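Local coordinates for tRNA(Phe) 7-((3-amino-3-carboxypropyl)-4-demethylwyosine(37)-N(4))-methyltransferase 1 (Pyrococcus horikoshii, PDB 2IT2), which probably transfers a methyl group from S-adenosyl-L-methionine to N-4 of a wyosine precursor in tRNA(Phe), a step in making wyosine derivatives, at residues V31-I36 with W78-S83; S149-D154 with M181-E186; E46-T51 with V119-L124. All blocks are in the same frame, centred on the assembly; numbering follows the deposited sequence.

Overall arrangement
Contacts 1 and 2 are neighbours, their centres about 12 Å apart, and they touch through Lys185: this residue of helix 167-194 probably donates a hydrogen bond to His79 O and forms a salt bridge with Asp34 of contact 1. Contact 3 lies farther off, its centre about 23 Å from that of contact 1 and about 21 Å from that of contact 2, without touching either. Along the chain contacts 1 and 3 alternate, whereas contact 2 opens after both have closed. Contacts 2 and 3 both reach the same antiparallel sheet and both touch the second subunit; contact 1 is a surface contact between two loops of one chain.

Contact 1: residues V31-I36 with W78-S83; sequences VDEDII and WHREVS
Asp32 and His79 mark the closest backbone approach, their CA atoms 7.8 Å apart, so two loops face each other with side chains spanning the space between. Segment 31-36 makes a short 3-10 turn at Glu33 and Asp34, where Ile35 N bonds back to Asp32 O; segment 78-83 leaves strand 73-78 as an irregular link. Glu33 and Arg80 supply the salt bridge: OE2 of Glu33 stands 2.6 Å from NH2 of Arg80, at the guanidinium edge and near its plane. As a hydrogen bond it is weak, because the N-H points well off the oxygen (117°). The carboxylate plane is turned 75° from the guanidinium. Arg80 suits this exposed place because its chain, extended from CG to NE, carries the charge out to Glu33, whose own chain bends at chi2 (-98°) to meet it. The His79 ring packs against Asp32 and Glu33, which approach it obliquely, and it also covers one face of the Arg80 guanidinium. Placing an alanine at His79 would probably leave a gap beside Asp32 and Glu33 and uncover that guanidinium face, leaving Arg80 freer to turn. Asp32 turns its other oxygen, OD2, to the backbone N of Ser55, tying this turn to strand 48-63. Ile35 packs on Leu188 of helix 167-194. The contact thus joins the linker between helices 11-27 and 36-43 to the one running from strand 73-78 to helix 84-91.

Contact 2: residues S149-D154 with M181-E186; sequences STERMD and MRRFKE
Ser149 OG is shared by several groups: Lys187 NZ hydrogen-bonds to it, and Gly129 O and OE1 of Glu151, the latter 2.9 Å from Ser149 OG, both lie within reach of its hydroxyl. A serine suits this buried spot, being small and able both to give and to accept. Across the contact, Glu151 pairs with Arg183 in a salt bridge, OE2 of Glu151 lying 3.2 Å from Arg183 NH2. The glutamate comes over one face of the guanidinium, its CG 3.5 Å above that plane but off-centre, toward the rim, and the two flat groups are turned 34° apart. A bend at chi2 (47°) folds the Glu151 chain across the arginine, so methylene packing accompanies the charge pairing. Phe184 fills the buried side: CE1 of its ring touches Glu151 CB at 3.5 Å, and Glu151 O meets the ring edge near its plane, 3.4 Å from Phe184 CZ. Ser149 CB approaches the same ring obliquely. Phe184 also packs on Ser105 and Pro106 of strand 98-112, and Thr150 O and Asp154 hydrogen-bond to Arg152 and Asp154 of the second subunit, respectively. Helix 167-194 is thereby packed against the link between strands 143-148 and 153-159.

Contact 3: residues E46-T51 with V119-L124; sequences ENYFTT and VKLVNL
Tyr48 and Leu121 form the heart of this contact, the tyrosine ring of strand 48-63 lying beside the leucine of helix 115-127. Ring atom CE1 of Tyr48 is 3.9 Å from Leu121 CB, which approaches the ring obliquely, and Leu121 CD2 reaches CD1 of Tyr48 at 4.0 Å. The two side chains run past each other in opposite directions, bringing the CD1-CE1 side of the ring alongside CB and CD2 of the leucine. In Leu121, CG stands opposite the backbone N (chi1 172°), and its CD2 branch comes against the ring. Lys120 adds a lighter touch at the exposed margin of the contact, its CB lying 4.2 Å from Tyr48 OH, while its bent chain carries the amino group away. The apolar leucine suits packing on the ring, tyrosine adds a hydroxyl able to reach a helix carbonyl, and lysine lends its methylene here.

The next shell fixes the tyrosine. Its hydroxyl hydrogen-bonds to Asp117 O, one turn before Leu121 in helix 115-127. Val110 of strand 98-112 packs against both Tyr48 and Leu121, and Ala112 of that strand, Ile42 of helix 36-43 and Leu198 also touch Tyr48. Phe49, next along the strand, packs chiefly on helix 11-27 and also meets helix 36-43. This is the helix-on-sheet packing of an alpha+beta fold, here helix 115-127 on the antiparallel sheet of this TYW3-family protein.

Contact 1: residues V31-I36 with W78-S83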
loop_
_atom_site.group_PDB
_atom_site.type_symbol
_atom_site.label_atom_id
_atom_site.label_comp_id
_atom_site.label_asym_id
_atom_site.label_seq_id
_atom_site.Cartn_x
_atom_site.Cartn_y
_atom_site.Cartn_z
ATOM N N VAL B 31 0.332 22.421 6.776
ATOM C CA VAL B 31 -0.078 21.652 5.601
ATOM C C VAL B 31 0.948 21.752 4.475
ATOM O O VAL B 31 1.486 22.822 4.217
ATOM C CB VAL B 31 -1.444 22.146 5.078
ATOM C CG1 VAL B 31 -1.912 21.271 3.917
ATOM C CG2 VAL B 31 -2.466 22.132 6.213
ATOM N N ASP B 32 1.233 20.630 3.817
ATOM C CA ASP B 32 2.178 20.639 2.703
ATOM C C ASP B 32 1.590 21.582 1.651
ATOM O O ASP B 32 0.575 21.277 1.035
ATOM C CB ASP B 32 2.346 19.226 2.126
ATOM C CG ASP B 32 2.881 18.238 3.148
ATOM O OD1 ASP B 32 3.879 18.573 3.825
ATOM O OD2 ASP B 32 2.315 17.129 3.275
ATOM N N GLU B 33 2.233 22.730 1.451
ATOM C CA GLU B 33 1.743 23.733 0.506
ATOM C C GLU B 33 1.426 23.221 -0.894
ATOM O O GLU B 33 0.535 23.745 -1.562
ATOM C CB GLU B 33 2.738 24.885 0.390
ATOM C CG GLU B 33 4.122 24.450 -0.040
ATOM C CD GLU B 33 5.060 24.306 1.135
ATOM O OE1 GLU B 33 4.690 23.611 2.101
ATOM O OE2 GLU B 33 6.164 24.887 1.098
ATOM N N ASP B 34 2.165 22.213 -1.338
ATOM C CA ASP B 34 1.969 21.628 -2.662
ATOM C C ASP B 34 0.520 21.241 -2.950
ATOM O O ASP B 34 0.029 21.452 -4.060
ATOM C CB ASP B 34 2.848 20.383 -2.809
ATOM C CG ASP B 34 2.903 19.863 -4.239
ATOM O OD1 ASP B 34 1.843 19.543 -4.821
ATOM O OD2 ASP B 34 4.024 19.776 -4.783
ATOM N N ILE B 35 -0.160 20.675 -1.955
ATOM C CA ILE B 35 -1.535 20.226 -2.134
ATOM C C ILE B 35 -2.608 21.097 -1.512
ATOM O O ILE B 35 -3.769 20.692 -1.451
ATOM C CB ILE B 35 -1.725 18.797 -1.604
ATOM C CG1 ILE B 35 -1.380 18.740 -0.111
ATOM C CG2 ILE B 35 -0.880 17.840 -2.422
ATOM C CD1 ILE B 35 -1.593 17.380 0.522
ATOM N N ILE B 36 -2.245 22.284 -1.052
ATOM C CA ILE B 36 -3.253 23.152 -0.470
ATOM C C ILE B 36 -4.372 23.431 -1.478
ATOM O O ILE B 36 -5.549 23.367 -1.133
ATOM C CB ILE B 36 -2.616 24.458 0.040
ATOM C CG1 ILE B 36 -1.770 24.136 1.272
ATOM C CG2 ILE B 36 -3.683 25.489 0.395
ATOM C CD1 ILE B 36 -1.076 25.341 1.864
ATOM N N TRP B 78 11.984 15.335 3.201
ATOM C CA TRP B 78 11.617 16.320 2.198
ATOM C C TRP B 78 10.332 15.921 1.474
ATOM O O TRP B 78 10.089 14.763 1.164
ATOM C CB TRP B 78 12.756 16.410 1.183
ATOM C CG TRP B 78 14.051 16.577 1.876
ATOM C CD1 TRP B 78 14.622 17.790 2.316
ATOM C CD2 TRP B 78 15.024 15.539 2.141
ATOM N NE1 TRP B 78 15.867 17.620 2.833
ATOM C CE2 TRP B 78 16.153 16.168 2.722
ATOM C CE3 TRP B 78 15.040 14.165 1.931
ATOM C CZ2 TRP B 78 17.256 15.413 3.081
ATOM C CZ3 TRP B 78 16.144 13.409 2.290
ATOM C CH2 TRP B 78 17.261 14.042 2.864
ATOM N N HIS B 79 9.470 16.928 1.249
ATOM C CA HIS B 79 8.379 16.628 0.337
ATOM C C HIS B 79 8.547 17.374 -0.983
ATOM O O HIS B 79 7.587 17.714 -1.662
ATOM C CB HIS B 79 7.068 17.044 1.008
ATOM C CG HIS B 79 7.029 18.543 1.147
ATOM N ND1 HIS B 79 6.842 19.384 0.101
ATOM C CD2 HIS B 79 7.158 19.308 2.312
ATOM C CE1 HIS B 79 6.856 20.626 0.624
ATOM N NE2 HIS B 79 7.044 20.610 1.946
ATOM N N ARG B 80 9.840 17.585 -1.293
ATOM C CA ARG B 80 10.238 18.110 -2.589
ATOM C C ARG B 80 11.279 17.208 -3.247
ATOM O O ARG B 80 11.900 16.367 -2.612
ATOM C CB ARG B 80 10.818 19.509 -2.379
ATOM C CG ARG B 80 9.732 20.578 -2.263
ATOM C CD ARG B 80 10.315 21.996 -2.293
ATOM N NE ARG B 80 9.266 22.989 -2.044
ATOM C CZ ARG B 80 9.107 23.415 -0.777
ATOM N NH1 ARG B 80 9.883 22.943 0.185
ATOM N NH2 ARG B 80 8.167 24.322 -0.497
ATOM N N GLU B 81 11.662 17.451 -4.493
ATOM C CA GLU B 81 12.811 16.758 -5.060
ATOM C C GLU B 81 14.044 17.239 -4.303
ATOM O O GLU B 81 14.083 18.371 -3.816
ATOM C CB GLU B 81 12.949 17.079 -6.541
ATOM C CG GLU B 81 11.724 16.720 -7.344
ATOM C CD GLU B 81 11.855 17.103 -8.795
ATOM O OE1 GLU B 81 12.649 16.461 -9.515
ATOM O OE2 GLU B 81 11.162 18.057 -9.207
ATOM N N VAL B 82 15.056 16.385 -4.213
ATOM C CA VAL B 82 16.260 16.723 -3.469
ATOM C C VAL B 82 17.546 16.738 -4.287
ATOM O O VAL B 82 17.599 16.281 -5.427
ATOM C CB VAL B 82 16.453 15.744 -2.280
ATOM C CG1 VAL B 82 15.241 15.786 -1.357
ATOM C CG2 VAL B 82 16.668 14.327 -2.808
ATOM N N SER B 83 18.588 17.289 -3.680
ATOM C CA SER B 83 19.892 17.347 -4.318
ATOM C C SER B 83 20.783 16.383 -3.562
ATOM O O SER B 83 20.464 16.022 -2.400
ATOM C CB SER B 83 20.483 18.746 -4.236
ATOM O OG SER B 83 20.572 19.200 -2.892
#

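Contact 2: residues S149-D154 with M181-E186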
loop_
_atom_site.group_PDB
_atom_site.type_symbol
_atom_site.label_atom_id
_atom_site.label_comp_id
_atom_site.label_asym_id
_atom_site.label_seq_id
_atom_site.Cartn_x
_atom_site.Cartn_y
_atom_site.Cartn_z
ATOM N N SER B 149 -0.798 6.339 -4.423
ATOM C CA SER B 149 -0.163 5.830 -5.639
ATOM C C SER B 149 0.711 4.621 -5.303
ATOM O O SER B 149 1.012 4.366 -4.134
ATOM C CB SER B 149 0.685 6.934 -6.292
ATOM O OG SER B 149 0.983 6.631 -7.649
ATOM N N THR B 150 1.125 3.890 -6.336
ATOM C CA THR B 150 1.937 2.683 -6.166
ATOM C C THR B 150 3.445 2.876 -6.088
ATOM O O THR B 150 4.149 2.007 -5.571
ATOM C CB THR B 150 1.683 1.693 -7.305
ATOM O OG1 THR B 150 2.175 2.251 -8.533
ATOM C CG2 THR B 150 0.196 1.401 -7.427
ATOM N N GLU B 151 3.945 3.991 -6.614
ATOM C CA GLU B 151 5.382 4.265 -6.619
ATOM C C GLU B 151 5.999 4.380 -5.235
ATOM O O GLU B 151 5.426 4.988 -4.332
ATOM C CB GLU B 151 5.674 5.550 -7.400
ATOM C CG GLU B 151 5.507 5.416 -8.908
ATOM C CD GLU B 151 4.208 4.732 -9.294
ATOM O OE1 GLU B 151 3.130 5.243 -8.921
ATOM O OE2 GLU B 151 4.263 3.680 -9.968
ATOM N N ARG B 152 7.176 3.786 -5.075
ATOM C CA ARG B 152 7.892 3.849 -3.807
ATOM C C ARG B 152 9.281 3.254 -3.972
ATOM O O ARG B 152 9.577 2.603 -4.976
ATOM C CB ARG B 152 7.144 3.082 -2.720
ATOM C CG ARG B 152 7.070 1.587 -2.965
ATOM C CD ARG B 152 6.321 0.873 -1.842
ATOM N NE ARG B 152 7.071 0.875 -0.589
ATOM C CZ ARG B 152 6.565 0.521 0.590
ATOM N NH1 ARG B 152 5.300 0.136 0.680
ATOM N NH2 ARG B 152 7.324 0.538 1.677
HETATM N N MSE B 153 10.131 3.500 -2.981
HETATM C CA MSE B 153 11.489 2.975 -2.985
HETATM C C MSE B 153 11.938 2.790 -1.545
HETATM O O MSE B 153 11.543 3.544 -0.644
HETATM C CB MSE B 153 12.453 3.918 -3.720
HETATM C CG MSE B 153 13.891 3.379 -3.814
HETATM SE SE MSE B 153 14.927 4.111 -5.298
HETATM C CE MSE B 153 14.135 5.843 -5.303
ATOM N N ASP B 154 12.754 1.761 -1.353
ATOM C CA ASP B 154 13.299 1.390 -0.060
ATOM C C ASP B 154 14.705 0.895 -0.337
ATOM O O ASP B 154 14.880 -0.241 -0.789
ATOM C CB ASP B 154 12.505 0.231 0.548
ATOM C CG ASP B 154 11.013 0.486 0.574
ATOM O OD1 ASP B 154 10.561 1.272 1.425
ATOM O OD2 ASP B 154 10.283 -0.105 -0.255
HETATM N N MSE B 181 9.084 11.515 -7.337
HETATM C CA MSE B 181 8.465 12.690 -6.748
HETATM C C MSE B 181 7.798 13.545 -7.822
HETATM O O MSE B 181 6.708 14.081 -7.608
HETATM C CB MSE B 181 9.512 13.517 -6.006
HETATM C CG MSE B 181 8.971 14.788 -5.375
HETATM SE SE MSE B 181 7.714 14.360 -3.989
HETATM C CE MSE B 181 8.717 12.853 -3.299
ATOM N N ARG B 182 8.443 13.653 -8.980
ATOM C CA ARG B 182 7.893 14.452 -10.064
ATOM C C ARG B 182 6.562 13.853 -10.502
ATOM O O ARG B 182 5.604 14.585 -10.765
ATOM C CB ARG B 182 8.860 14.499 -11.246
ATOM C CG ARG B 182 8.443 15.493 -12.315
ATOM C CD ARG B 182 9.238 15.301 -13.598
ATOM N NE ARG B 182 10.651 15.621 -13.435
ATOM C CZ ARG B 182 11.477 15.860 -14.449
ATOM N NH1 ARG B 182 11.026 15.818 -15.696
ATOM N NH2 ARG B 182 12.751 16.145 -14.222
ATOM N N ARG B 183 6.498 12.526 -10.570
ATOM C CA ARG B 183 5.268 11.833 -10.960
ATOM C C ARG B 183 4.158 12.069 -9.934
ATOM O O ARG B 183 3.005 12.275 -10.302
ATOM C CB ARG B 183 5.523 10.331 -11.110
ATOM C CG ARG B 183 6.386 9.971 -12.300
ATOM C CD ARG B 183 6.676 8.478 -12.334
ATOM N NE ARG B 183 5.455 7.678 -12.412
ATOM C CZ ARG B 183 5.429 6.349 -12.398
ATOM N NH1 ARG B 183 6.561 5.661 -12.312
ATOM N NH2 ARG B 183 4.270 5.705 -12.471
ATOM N N PHE B 184 4.502 12.046 -8.650
ATOM C CA PHE B 184 3.505 12.286 -7.611
ATOM C C PHE B 184 2.900 13.674 -7.784
ATOM O O PHE B 184 1.678 13.848 -7.722
ATOM C CB PHE B 184 4.135 12.215 -6.217
ATOM C CG PHE B 184 4.666 10.860 -5.845
ATOM C CD1 PHE B 184 4.038 9.697 -6.275
ATOM C CD2 PHE B 184 5.780 10.748 -5.013
ATOM C CE1 PHE B 184 4.501 8.440 -5.873
ATOM C CE2 PHE B 184 6.247 9.497 -4.609
ATOM C CZ PHE B 184 5.611 8.348 -5.042
ATOM N N LYS B 185 3.757 14.668 -8.000
ATOM C CA LYS B 185 3.291 16.044 -8.154
ATOM C C LYS B 185 2.409 16.216 -9.381
ATOM O O LYS B 185 1.447 16.985 -9.357
ATOM C CB LYS B 185 4.473 17.009 -8.249
ATOM C CG LYS B 185 5.448 16.939 -7.088
ATOM C CD LYS B 185 4.756 17.100 -5.749
ATOM C CE LYS B 185 5.764 17.165 -4.620
ATOM N NZ LYS B 185 5.115 17.338 -3.292
ATOM N N GLU B 186 2.751 15.505 -10.449
ATOM C CA GLU B 186 1.983 15.562 -11.690
ATOM C C GLU B 186 0.601 14.967 -11.476
ATOM O O GLU B 186 -0.394 15.523 -11.936
ATOM C CB GLU B 186 2.681 14.773 -12.794
ATOM C CG GLU B 186 3.997 15.337 -13.254
ATOM C CD GLU B 186 4.844 14.277 -13.921
ATOM O OE1 GLU B 186 4.283 13.466 -14.686
ATOM O OE2 GLU B 186 6.072 14.252 -13.691
#

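Contact 3: residues E46-T51 with V119-L124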
loop_
_atom_site.group_PDB
_atom_site.type_symbol
_atom_site.label_atom_id
_atom_site.label_comp_id
_atom_site.label_asym_id
_atom_site.label_seq_id
_atom_site.Cartn_x
_atom_site.Cartn_y
_atom_site.Cartn_z
ATOM N N GLU B 46 -19.716 19.623 -2.398
ATOM C CA GLU B 46 -20.697 19.352 -1.351
ATOM C C GLU B 46 -20.612 18.021 -0.606
ATOM O O GLU B 46 -20.668 17.999 0.619
ATOM C CB GLU B 46 -22.113 19.528 -1.924
ATOM C CG GLU B 46 -23.237 19.456 -0.902
ATOM C CD GLU B 46 -24.580 19.807 -1.509
ATOM O OE1 GLU B 46 -25.012 19.092 -2.439
ATOM O OE2 GLU B 46 -25.196 20.800 -1.061
ATOM N N ASN B 47 -20.446 16.919 -1.325
ATOM C CA ASN B 47 -20.424 15.607 -0.687
ATOM C C ASN B 47 -19.104 15.036 -0.173
ATOM O O ASN B 47 -19.034 13.839 0.123
ATOM C CB ASN B 47 -21.070 14.586 -1.617
ATOM C CG ASN B 47 -22.471 14.980 -2.006
ATOM O OD1 ASN B 47 -23.192 15.574 -1.209
ATOM N ND2 ASN B 47 -22.869 14.647 -3.227
ATOM N N TYR B 48 -18.091 15.883 -0.019
ATOM C CA TYR B 48 -16.780 15.427 0.458
ATOM C C TYR B 48 -16.133 16.441 1.397
ATOM O O TYR B 48 -16.525 17.596 1.436
ATOM C CB TYR B 48 -15.820 15.248 -0.722
ATOM C CG TYR B 48 -16.323 14.334 -1.811
ATOM C CD1 TYR B 48 -16.295 12.953 -1.651
ATOM C CD2 TYR B 48 -16.845 14.855 -2.997
ATOM C CE1 TYR B 48 -16.775 12.104 -2.630
ATOM C CE2 TYR B 48 -17.332 14.012 -3.994
ATOM C CZ TYR B 48 -17.302 12.631 -3.798
ATOM O OH TYR B 48 -17.880 11.774 -4.711
ATOM N N PHE B 49 -15.142 15.979 2.157
ATOM C CA PHE B 49 -14.342 16.839 3.040
ATOM C C PHE B 49 -13.001 16.141 3.216
ATOM O O PHE B 49 -12.898 14.937 3.004
ATOM C CB PHE B 49 -15.012 17.114 4.406
ATOM C CG PHE B 49 -15.267 15.889 5.244
ATOM C CD1 PHE B 49 -14.254 15.333 6.027
ATOM C CD2 PHE B 49 -16.543 15.308 5.295
ATOM C CE1 PHE B 49 -14.500 14.221 6.841
ATOM C CE2 PHE B 49 -16.797 14.193 6.109
ATOM C CZ PHE B 49 -15.775 13.649 6.885
ATOM N N THR B 50 -11.964 16.888 3.576
ATOM C CA THR B 50 -10.653 16.270 3.749
ATOM C C THR B 50 -10.223 16.193 5.201
ATOM O O THR B 50 -10.615 17.017 6.031
ATOM C CB THR B 50 -9.549 17.018 2.962
ATOM O OG1 THR B 50 -9.393 18.341 3.489
ATOM C CG2 THR B 50 -9.895 17.099 1.479
ATOM N N THR B 51 -9.439 15.166 5.508
ATOM C CA THR B 51 -8.905 14.985 6.850
ATOM C C THR B 51 -7.391 14.900 6.630
ATOM O O THR B 51 -6.934 15.079 5.510
ATOM C CB THR B 51 -9.472 13.698 7.528
ATOM O OG1 THR B 51 -9.097 12.547 6.770
ATOM C CG2 THR B 51 -11.003 13.761 7.610
ATOM N N VAL B 119 -17.462 5.656 -3.933
ATOM C CA VAL B 119 -17.036 4.863 -5.083
ATOM C C VAL B 119 -16.736 5.738 -6.303
ATOM O O VAL B 119 -15.819 5.449 -7.075
ATOM C CB VAL B 119 -18.100 3.820 -5.444
ATOM C CG1 VAL B 119 -17.705 3.069 -6.709
ATOM C CG2 VAL B 119 -18.263 2.863 -4.291
ATOM N N LYS B 120 -17.512 6.801 -6.488
ATOM C CA LYS B 120 -17.262 7.701 -7.601
ATOM C C LYS B 120 -15.877 8.328 -7.466
ATOM O O LYS B 120 -15.156 8.444 -8.446
ATOM C CB LYS B 120 -18.299 8.813 -7.641
ATOM C CG LYS B 120 -19.642 8.373 -8.153
ATOM C CD LYS B 120 -20.634 9.517 -8.076
ATOM C CE LYS B 120 -20.155 10.751 -8.845
ATOM N NZ LYS B 120 -19.901 10.472 -10.285
ATOM N N LEU B 121 -15.516 8.733 -6.250
ATOM C CA LEU B 121 -14.215 9.360 -6.012
ATOM C C LEU B 121 -13.070 8.369 -6.190
ATOM O O LEU B 121 -12.034 8.710 -6.748
ATOM C CB LEU B 121 -14.164 9.963 -4.599
ATOM C CG LEU B 121 -12.806 10.498 -4.094
ATOM C CD1 LEU B 121 -12.293 11.590 -5.021
ATOM C CD2 LEU B 121 -12.945 11.054 -2.677
ATOM N N VAL B 122 -13.260 7.147 -5.706
ATOM C CA VAL B 122 -12.219 6.140 -5.833
ATOM C C VAL B 122 -11.928 5.898 -7.303
ATOM O O VAL B 122 -10.773 5.862 -7.731
ATOM C CB VAL B 122 -12.633 4.821 -5.171
ATOM C CG1 VAL B 122 -11.694 3.700 -5.615
ATOM C CG2 VAL B 122 -12.598 4.981 -3.664
ATOM N N ASN B 123 -12.985 5.742 -8.086
ATOM C CA ASN B 123 -12.803 5.500 -9.504
ATOM C C ASN B 123 -12.093 6.653 -10.218
ATOM O O ASN B 123 -11.283 6.417 -11.117
ATOM C CB ASN B 123 -14.153 5.236 -10.155
ATOM C CG ASN B 123 -14.764 3.916 -9.719
ATOM O OD1 ASN B 123 -15.961 3.698 -9.906
ATOM N ND2 ASN B 123 -13.952 3.027 -9.149
ATOM N N LEU B 124 -12.411 7.889 -9.828
ATOM C CA LEU B 124 -11.791 9.077 -10.419
ATOM C C LEU B 124 -10.316 9.126 -10.037
ATOM O O LEU B 124 -9.463 9.406 -10.878
ATOM C CB LEU B 124 -12.487 10.364 -9.940
ATOM C CG LEU B 124 -11.806 11.676 -10.357
ATOM C CD1 LEU B 124 -11.848 11.813 -11.873
ATOM C CD2 LEU B 124 -12.496 12.864 -9.706
#